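Local coordinates for protein lantibiotic dehydratase (Microbispora corallina, PDB 5EHK) that probably dehydrates residues of the precursor peptide in biosynthesis of the lantibiotic NAI-107, in a tRNA-dependent reaction, at residues Val194-His199 against Leu281-Arg286; Cys213-Gly218 against Ala571-Ser576. All coordinates share one frame; numbering follows the deposited sequence.

Interaction 1 joins two strands edge to edge by backbone bonds, whereas interaction 2 rests mostly on side chains between a loop and the residues just after a strand. Their centres lie about 15 Å apart and their nearest atoms about 5 Å, without touching. Glu-279 bridges the gap loosely: it has a weak hydrogen bond to Ser-215 N of interaction 2 and a long, weak ion pair with Arg-286 of interaction 1. Residues that follow strand 591-595 serve both, Leu-597 touching Ile-573 and Pro-598 and Asp-599 meeting Gln-197. All four segments belong to the N-terminal lantibiotic dehydratase region of the chain, and neither contact includes a bound ligand.

Interaction 1: Val194-His199 against Leu281-Arg286; sequences VTVQAH and LITALR
Ile-282 and Gln-197 form an antiparallel hydrogen-bonded pair, each giving its N-H to the carbonyl of the other. Ile-282 N meets Gln-197 O nearly head-on at 2.9 Å. The return bond, Gln-197 N to Ile-282 O, is longer at 3.2 Å, and its donor is tilted 28° from the carbonyl plane. A water donates to the same Ile-282 O and also to Gln-197 OE1, which takes a further hydrogen bond from the backbone N of Asp-599. Just beyond the end of strand 281-283, Ala-284 N continues the ladder to Thr-195 O at 2.9 Å.

The side chain of Ile-282 starts with CB 4.0 Å from Gln-197 O. CG1 lies anti to the carbonyl carbon (chi1 -64°), and a fully extended chi2 of 179° carries CD1 along the pair to His-199. There CD1 stands 4.0 Å from His-199 CD2, oblique to the ring, and 4.0 Å from His-199 CA; Pro-598 and Gln-200 add further contacts to this side chain.

Strand 195-198 is the middle of a three-stranded antiparallel sheet, between 248-249 and 281-283. With helices 235-243, 250-260 and 267-278 it resembles the winged-helix, PqqD-like element that binds leader peptides in relatives such as NisB.

On the sheet face opposite Gln-197 and Ile-282, Val-196 CG1 meets Thr-283 CG2 at 4.0 Å. Leu-281 CD2 lies against the Gln-197 carbonyl and only loosely beside Val-196; Leu-281 also packs on Leu-272 and Met-275 of helix 267-278. Thr-283 OG1 is hydrogen-bonded to Glu-185, whose carboxylate also forms a salt bridge with Arg-286. Past the paired residues, Val-194 CG1 touches Leu-285 CD2 at 3.7 Å, the two side chains crossing at about a right angle. Leu-285 also packs on helices 174-185 and 294-306, Val-194 on Val-301 of the latter.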
ATOM      1  N   VAL A 194      -8.331  14.622 -50.742  1.00 41.64           N
ATOM      2  CA  VAL A 194      -8.739  13.674 -49.712  1.00 42.60           C
ATOM      3  C   VAL A 194      -9.667  14.308 -48.664  1.00 43.55           C
ATOM      4  O   VAL A 194      -9.850  15.535 -48.624  1.00 44.26           O
ATOM      5  CB  VAL A 194      -7.515  13.116 -48.981  1.00 43.70           C
ATOM      6  CG1 VAL A 194      -6.475  12.631 -49.987  1.00 49.10           C
ATOM      7  CG2 VAL A 194      -6.919  14.191 -48.085  1.00 41.86           C
ATOM      8  N   THR A 195     -10.226  13.465 -47.801  1.00 37.88           N
ATOM      9  CA  THR A 195     -11.042  13.927 -46.685  1.00 30.66           C
ATOM     10  C   THR A 195     -10.210  14.135 -45.405  1.00 30.95           C
ATOM     11  O   THR A 195      -9.184  13.479 -45.210  1.00 31.54           O
ATOM     12  CB  THR A 195     -12.180  12.931 -46.400  1.00 32.93           C
ATOM     13  OG1 THR A 195     -11.644  11.620 -46.173  1.00 35.69           O
ATOM     14  CG2 THR A 195     -13.155  12.883 -47.567  1.00 28.97           C
ATOM     15  N   VAL A 196     -10.642  15.054 -44.541  1.00 33.53           N
ATOM     16  CA  VAL A 196      -9.987  15.246 -43.234  1.00 31.04           C
ATOM     17  C   VAL A 196     -11.030  15.200 -42.112  1.00 27.85           C
ATOM     18  O   VAL A 196     -12.230  15.440 -42.353  1.00 28.91           O
ATOM     19  CB  VAL A 196      -9.209  16.578 -43.135  1.00 23.94           C
ATOM     20  CG1 VAL A 196      -8.080  16.604 -44.142  1.00 22.79           C
ATOM     21  CG2 VAL A 196     -10.133  17.750 -43.352  1.00 31.92           C
ATOM     22  N   GLN A 197     -10.584  14.876 -40.898  1.00 21.48           N
ATOM     23  CA  GLN A 197     -11.468  14.908 -39.734  1.00 20.26           C
ATOM     24  C   GLN A 197     -10.721  15.277 -38.476  1.00 23.89           C
ATOM     25  O   GLN A 197      -9.496  15.114 -38.403  1.00 23.78           O
ATOM     26  CB  GLN A 197     -12.176  13.582 -39.517  1.00 22.13           C
ATOM     27  CG  GLN A 197     -11.347  12.522 -38.823  1.00 19.99           C
ATOM     28  CD  GLN A 197     -12.029  11.166 -38.859  1.00 21.22           C
ATOM     29  OE1 GLN A 197     -11.762  10.344 -39.729  1.00 25.81           O
ATOM     30  NE2 GLN A 197     -12.917  10.928 -37.913  1.00 20.25           N
ATOM     31  N   ALA A 198     -11.452  15.788 -37.484  1.00 22.43           N
ATOM     32  CA  ALA A 198     -10.823  16.147 -36.216  1.00 17.14           C
ATOM     33  C   ALA A 198     -10.367  14.899 -35.482  1.00 17.09           C
ATOM     34  O   ALA A 198     -11.087  13.906 -35.416  1.00 21.07           O
ATOM     35  CB  ALA A 198     -11.755  16.949 -35.354  1.00 15.79           C
ATOM     36  N   HIS A 199      -9.145  14.940 -34.973  1.00 20.30           N
ATOM     37  CA  HIS A 199      -8.611  13.881 -34.130  1.00 18.12           C
ATOM     38  C   HIS A 199      -9.622  13.655 -33.009  1.00 16.95           C
ATOM     39  O   HIS A 199     -10.147  14.609 -32.440  1.00 15.15           O
ATOM     40  CB  HIS A 199      -7.274  14.331 -33.544  1.00 14.99           C
ATOM     41  CG  HIS A 199      -6.491  13.231 -32.895  1.00 15.91           C
ATOM     42  ND1 HIS A 199      -6.920  12.573 -31.761  1.00 19.52           N
ATOM     43  CD2 HIS A 199      -5.281  12.710 -33.194  1.00 15.82           C
ATOM     44  CE1 HIS A 199      -6.022  11.671 -31.411  1.00 17.11           C
ATOM     45  NE2 HIS A 199      -5.015  11.738 -32.261  1.00 16.94           N
ATOM     46  N   LEU A 281      -5.642  17.384 -37.118  1.00 28.20           N
ATOM     47  CA  LEU A 281      -6.475  16.740 -38.124  1.00 28.57           C
ATOM     48  C   LEU A 281      -5.855  15.428 -38.555  1.00 27.06           C
ATOM     49  O   LEU A 281      -4.661  15.207 -38.366  1.00 30.85           O
ATOM     50  CB  LEU A 281      -6.702  17.629 -39.339  1.00 28.52           C
ATOM     51  CG  LEU A 281      -7.642  18.810 -39.158  1.00 31.10           C
ATOM     52  CD1 LEU A 281      -7.480  19.779 -40.320  1.00 32.67           C
ATOM     53  CD2 LEU A 281      -9.067  18.310 -39.068  1.00 25.28           C
ATOM     54  N   ILE A 282      -6.687  14.542 -39.085  1.00 26.44           N
ATOM     55  CA  ILE A 282      -6.247  13.255 -39.597  1.00 28.68           C
ATOM     56  C   ILE A 282      -6.728  13.141 -41.032  1.00 31.09           C
ATOM     57  O   ILE A 282      -7.942  13.188 -41.273  1.00 23.59           O
ATOM     58  CB  ILE A 282      -6.865  12.108 -38.801  1.00 26.41           C
ATOM     59  CG1 ILE A 282      -6.383  12.152 -37.346  1.00 23.00           C
ATOM     60  CG2 ILE A 282      -6.531  10.786 -39.458  1.00 26.74           C
ATOM     61  CD1 ILE A 282      -6.967  11.069 -36.455  1.00 19.33           C
ATOM     62  N   THR A 283      -5.793  13.019 -41.979  1.00 32.91           N
ATOM     63  CA  THR A 283      -6.163  12.937 -43.401  1.00 32.25           C
ATOM     64  C   THR A 283      -6.527  11.504 -43.735  1.00 28.94           C
ATOM     65  O   THR A 283      -6.093  10.585 -43.041  1.00 30.38           O
ATOM     66  CB  THR A 283      -5.045  13.440 -44.360  1.00 30.89           C
ATOM     67  OG1 THR A 283      -3.970  12.492 -44.401  1.00 37.67           O
ATOM     68  CG2 THR A 283      -4.499  14.773 -43.891  1.00 29.32           C
ATOM     69  N   ALA A 284      -7.340  11.315 -44.772  1.00 30.43           N
ATOM     70  CA  ALA A 284      -7.722   9.970 -45.203  1.00 30.47           C
ATOM     71  C   ALA A 284      -6.511   9.204 -45.745  1.00 29.11           C
ATOM     72  O   ALA A 284      -6.526   7.977 -45.834  1.00 30.02           O
ATOM     73  CB  ALA A 284      -8.823  10.032 -46.245  1.00 26.93           C
ATOM     74  N   LEU A 285      -5.460   9.943 -46.084  1.00 26.28           N
ATOM     75  CA  LEU A 285      -4.219   9.345 -46.548  1.00 33.75           C
ATOM     76  C   LEU A 285      -3.648   8.288 -45.603  1.00 35.73           C
ATOM     77  O   LEU A 285      -3.141   7.261 -46.048  1.00 38.45           O
ATOM     78  CB  LEU A 285      -3.175  10.424 -46.848  1.00 34.98           C
ATOM     79  CG  LEU A 285      -3.503  11.274 -48.072  1.00 37.85           C
ATOM     80  CD1 LEU A 285      -2.460  12.356 -48.254  1.00 41.40           C
ATOM     81  CD2 LEU A 285      -3.580  10.382 -49.292  1.00 32.80           C
ATOM     82  N   ARG A 286      -3.728   8.543 -44.303  1.00 34.41           N
ATOM     83  CA  ARG A 286      -3.239   7.607 -43.294  1.00 30.82           C
ATOM     84  C   ARG A 286      -4.099   6.346 -43.251  1.00 28.92           C
ATOM     85  O   ARG A 286      -5.335   6.404 -43.359  1.00 24.98           O
ATOM     86  CB  ARG A 286      -3.160   8.316 -41.941  1.00 35.85           C
ATOM     87  CG  ARG A 286      -2.068   9.377 -41.900  1.00 30.18           C
ATOM     88  CD  ARG A 286      -2.029  10.099 -40.585  1.00 32.15           C
ATOM     89  NE  ARG A 286      -0.822  10.907 -40.451  1.00 32.56           N
ATOM     90  CZ  ARG A 286      -0.636  11.834 -39.516  1.00 44.11           C
ATOM     91  NH1 ARG A 286      -1.625  12.159 -38.684  1.00 48.84           N
ATOM     92  NH2 ARG A 286       0.519  12.492 -39.454  1.00 45.13           N
TER
HETATM   93  O   HOH W   1     -10.001  11.283 -41.884  1.00 24.08           O

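Interaction 2: Cys213-Gly218 against Ala571-Ser576; sequences CPSALG and AFIPRS
Leu-217 and Ile-573 meet where the loop 213-218 passes residues 573-576 with their directions 71° apart, the nearest CA pair being that of Ser-215 and Arg-575 at 6.6 Å, and no hydrogen bond joins the two. Side chains do most of the touching, partly against backbone atoms.

Leu-217 and Ile-573 reach toward each other tip to tip, Leu-217 CD1 lying 3.7 Å from Ile-573 CD1 and covering CG1 as well. The other branch of the leucine, CD2, turns to the backbone of Arg-575 and Ser-576 and sits 3.8 Å from Arg-575 O. Beside this apolar pair, Ser-215 OG rests 4.0 Å from Ile-573 CG1.

Arg-575 makes the second half of the contact by folding back. Its CB points away from the loop, but the chain bends at chi2 (48°) and again at chi3 (93°), which brings the guanidinium round to Cys-213. NH2 comes nearest to Cys-213 CB, and it lies 4.0 Å from Cys-213 SG. The carbonyl oxygen of Cys-213 stands 4.0 Å from NH2, over one face of the guanidinium and not as a hydrogen bond; any attraction is probably weak and electrostatic. Ile-573 O, from the arginine's own segment, lies at the edge of the group and in its plane. Arg-575 also forms a cation-pi contact with Trp-443, while the neighbouring Pro-444 touches Cys-213.

The contact sits where strand 566-572 of a mixed sheet gives way to helix 577-580: Ser-576 occupies the N-cap, its OG making a weak bond to Ala-579 N, and Gln-644 of helix 641-644 receives the Ser-576 N-H, while the partner loop lies between strands 208-212 and 228-232.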
ATOM      1  N   CYS A 213      -0.574  13.094 -26.210  1.00 45.69           N
ATOM      2  CA  CYS A 213       0.071  11.999 -26.942  1.00 46.62           C
ATOM      3  C   CYS A 213      -0.208  11.966 -28.449  1.00 45.09           C
ATOM      4  O   CYS A 213      -1.009  11.160 -28.933  1.00 41.67           O
ATOM      5  CB  CYS A 213      -0.352  10.665 -26.342  1.00 42.92           C
ATOM      6  SG  CYS A 213      -0.095  10.615 -24.583  1.00 54.78           S
ATOM      7  N   PRO A 214       0.462  12.832 -29.206  1.00 44.81           N
ATOM      8  CA  PRO A 214       0.336  12.619 -30.649  1.00 43.39           C
ATOM      9  C   PRO A 214       1.193  11.418 -31.069  1.00 42.41           C
ATOM     10  O   PRO A 214       2.085  11.018 -30.313  1.00 34.25           O
ATOM     11  CB  PRO A 214       0.880  13.924 -31.238  1.00 41.70           C
ATOM     12  CG  PRO A 214       1.855  14.428 -30.207  1.00 49.86           C
ATOM     13  CD  PRO A 214       1.343  13.962 -28.860  1.00 45.14           C
ATOM     14  N   SER A 215       0.941  10.885 -32.264  1.00 41.96           N
ATOM     15  CA  SER A 215       1.727   9.788 -32.826  1.00 40.93           C
ATOM     16  C   SER A 215       3.018  10.307 -33.429  1.00 44.92           C
ATOM     17  O   SER A 215       3.011  11.163 -34.325  1.00 46.19           O
ATOM     18  CB  SER A 215       0.932   9.025 -33.896  1.00 44.01           C
ATOM     19  OG  SER A 215       1.665   7.909 -34.386  1.00 38.68           O
ATOM     20  N   ALA A 216       4.126   9.779 -32.926  1.00 44.01           N
ATOM     21  CA  ALA A 216       5.448  10.147 -33.403  1.00 52.57           C
ATOM     22  C   ALA A 216       5.968   9.199 -34.495  1.00 52.59           C
ATOM     23  O   ALA A 216       7.182   9.092 -34.687  1.00 55.75           O
ATOM     24  CB  ALA A 216       6.432  10.196 -32.219  1.00 44.03           C
ATOM     25  N   LEU A 217       5.065   8.528 -35.211  1.00 46.11           N
ATOM     26  CA  LEU A 217       5.462   7.362 -36.000  1.00 43.67           C
ATOM     27  C   LEU A 217       6.445   7.605 -37.150  1.00 50.67           C
ATOM     28  O   LEU A 217       7.494   6.964 -37.225  1.00 51.97           O
ATOM     29  CB  LEU A 217       4.249   6.576 -36.470  1.00 39.57           C
ATOM     30  CG  LEU A 217       3.759   5.570 -35.416  1.00 37.45           C
ATOM     31  CD1 LEU A 217       2.621   4.729 -35.971  1.00 33.60           C
ATOM     32  CD2 LEU A 217       4.852   4.675 -34.808  1.00 30.71           C
ATOM     33  N   GLY A 218       6.147   8.538 -38.035  1.00 53.23           N
ATOM     34  CA  GLY A 218       7.071   8.759 -39.133  1.00 54.80           C
ATOM     35  C   GLY A 218       8.031   9.909 -38.868  1.00 55.79           C
ATOM     36  O   GLY A 218       8.460  10.600 -39.799  1.00 60.70           O
ATOM     37  N   ALA A 571     -10.513   0.656 -32.820  1.00 11.70           N
ATOM     38  CA  ALA A 571      -9.300   0.633 -33.636  1.00 14.45           C
ATOM     39  C   ALA A 571      -8.432   1.834 -33.271  1.00 14.71           C
ATOM     40  O   ALA A 571      -8.924   2.969 -33.219  1.00 17.56           O
ATOM     41  CB  ALA A 571      -9.663   0.664 -35.139  1.00 14.08           C
ATOM     42  N   PHE A 572      -7.158   1.608 -32.989  1.00 11.37           N
ATOM     43  CA  PHE A 572      -6.291   2.730 -32.612  1.00 13.96           C
ATOM     44  C   PHE A 572      -4.891   2.659 -33.239  1.00 18.00           C
ATOM     45  O   PHE A 572      -4.413   1.584 -33.615  1.00 16.28           O
ATOM     46  CB  PHE A 572      -6.143   2.780 -31.099  1.00 12.74           C
ATOM     47  CG  PHE A 572      -5.442   1.593 -30.543  1.00 12.22           C
ATOM     48  CD1 PHE A 572      -4.059   1.528 -30.536  1.00 13.62           C
ATOM     49  CD2 PHE A 572      -6.164   0.522 -30.053  1.00  9.16           C
ATOM     50  CE1 PHE A 572      -3.409   0.417 -30.051  1.00 12.56           C
ATOM     51  CE2 PHE A 572      -5.532  -0.588 -29.560  1.00  9.33           C
ATOM     52  CZ  PHE A 572      -4.149  -0.645 -29.552  1.00 12.11           C
ATOM     53  N   ILE A 573      -4.208   3.793 -33.311  1.00 16.32           N
ATOM     54  CA  ILE A 573      -2.834   3.762 -33.776  1.00 17.47           C
ATOM     55  C   ILE A 573      -1.896   3.360 -32.641  1.00 16.40           C
ATOM     56  O   ILE A 573      -1.885   3.974 -31.586  1.00 17.17           O
ATOM     57  CB  ILE A 573      -2.398   5.101 -34.413  1.00 22.55           C
ATOM     58  CG1 ILE A 573      -1.001   4.947 -35.018  1.00 26.72           C
ATOM     59  CG2 ILE A 573      -2.442   6.230 -33.395  1.00 18.69           C
ATOM     60  CD1 ILE A 573      -0.939   3.947 -36.165  1.00 20.10           C
ATOM     61  N   PRO A 574      -1.137   2.280 -32.831  1.00 20.23           N
ATOM     62  CA  PRO A 574      -0.288   1.904 -31.693  1.00 20.10           C
ATOM     63  C   PRO A 574       0.901   2.851 -31.529  1.00 21.07           C
ATOM     64  O   PRO A 574       1.277   3.528 -32.484  1.00 23.11           O
ATOM     65  CB  PRO A 574       0.172   0.486 -32.057  1.00 19.56           C
ATOM     66  CG  PRO A 574      -0.862  -0.021 -33.058  1.00 13.10           C
ATOM     67  CD  PRO A 574      -1.256   1.200 -33.832  1.00 18.11           C
ATOM     68  N   ARG A 575       1.479   2.889 -30.331  1.00 22.93           N
ATOM     69  CA  ARG A 575       2.517   3.858 -29.978  1.00 20.36           C
ATOM     70  C   ARG A 575       3.841   3.504 -30.644  1.00 28.00           C
ATOM     71  O   ARG A 575       4.621   4.382 -30.992  1.00 32.90           O
ATOM     72  CB  ARG A 575       2.681   3.941 -28.459  1.00 25.93           C
ATOM     73  CG  ARG A 575       3.382   5.199 -27.938  1.00 31.84           C
ATOM     74  CD  ARG A 575       2.814   6.483 -28.566  1.00 39.97           C
ATOM     75  NE  ARG A 575       1.740   7.092 -27.780  1.00 47.66           N
ATOM     76  CZ  ARG A 575       0.431   6.985 -28.037  1.00 40.83           C
ATOM     77  NH1 ARG A 575      -0.028   6.280 -29.079  1.00 25.20           N
ATOM     78  NH2 ARG A 575      -0.423   7.591 -27.224  1.00 34.18           N
ATOM     79  N   SER A 576       4.091   2.212 -30.818  1.00 30.40           N
ATOM     80  CA  SER A 576       5.306   1.755 -31.479  1.00 24.40           C
ATOM     81  C   SER A 576       5.024   1.180 -32.875  1.00 26.78           C
ATOM     82  O   SER A 576       3.951   0.610 -33.131  1.00 25.16           O
ATOM     83  CB  SER A 576       6.032   0.724 -30.613  1.00 27.58           C
ATOM     84  OG  SER A 576       5.628  -0.594 -30.914  1.00 26.33           O
TER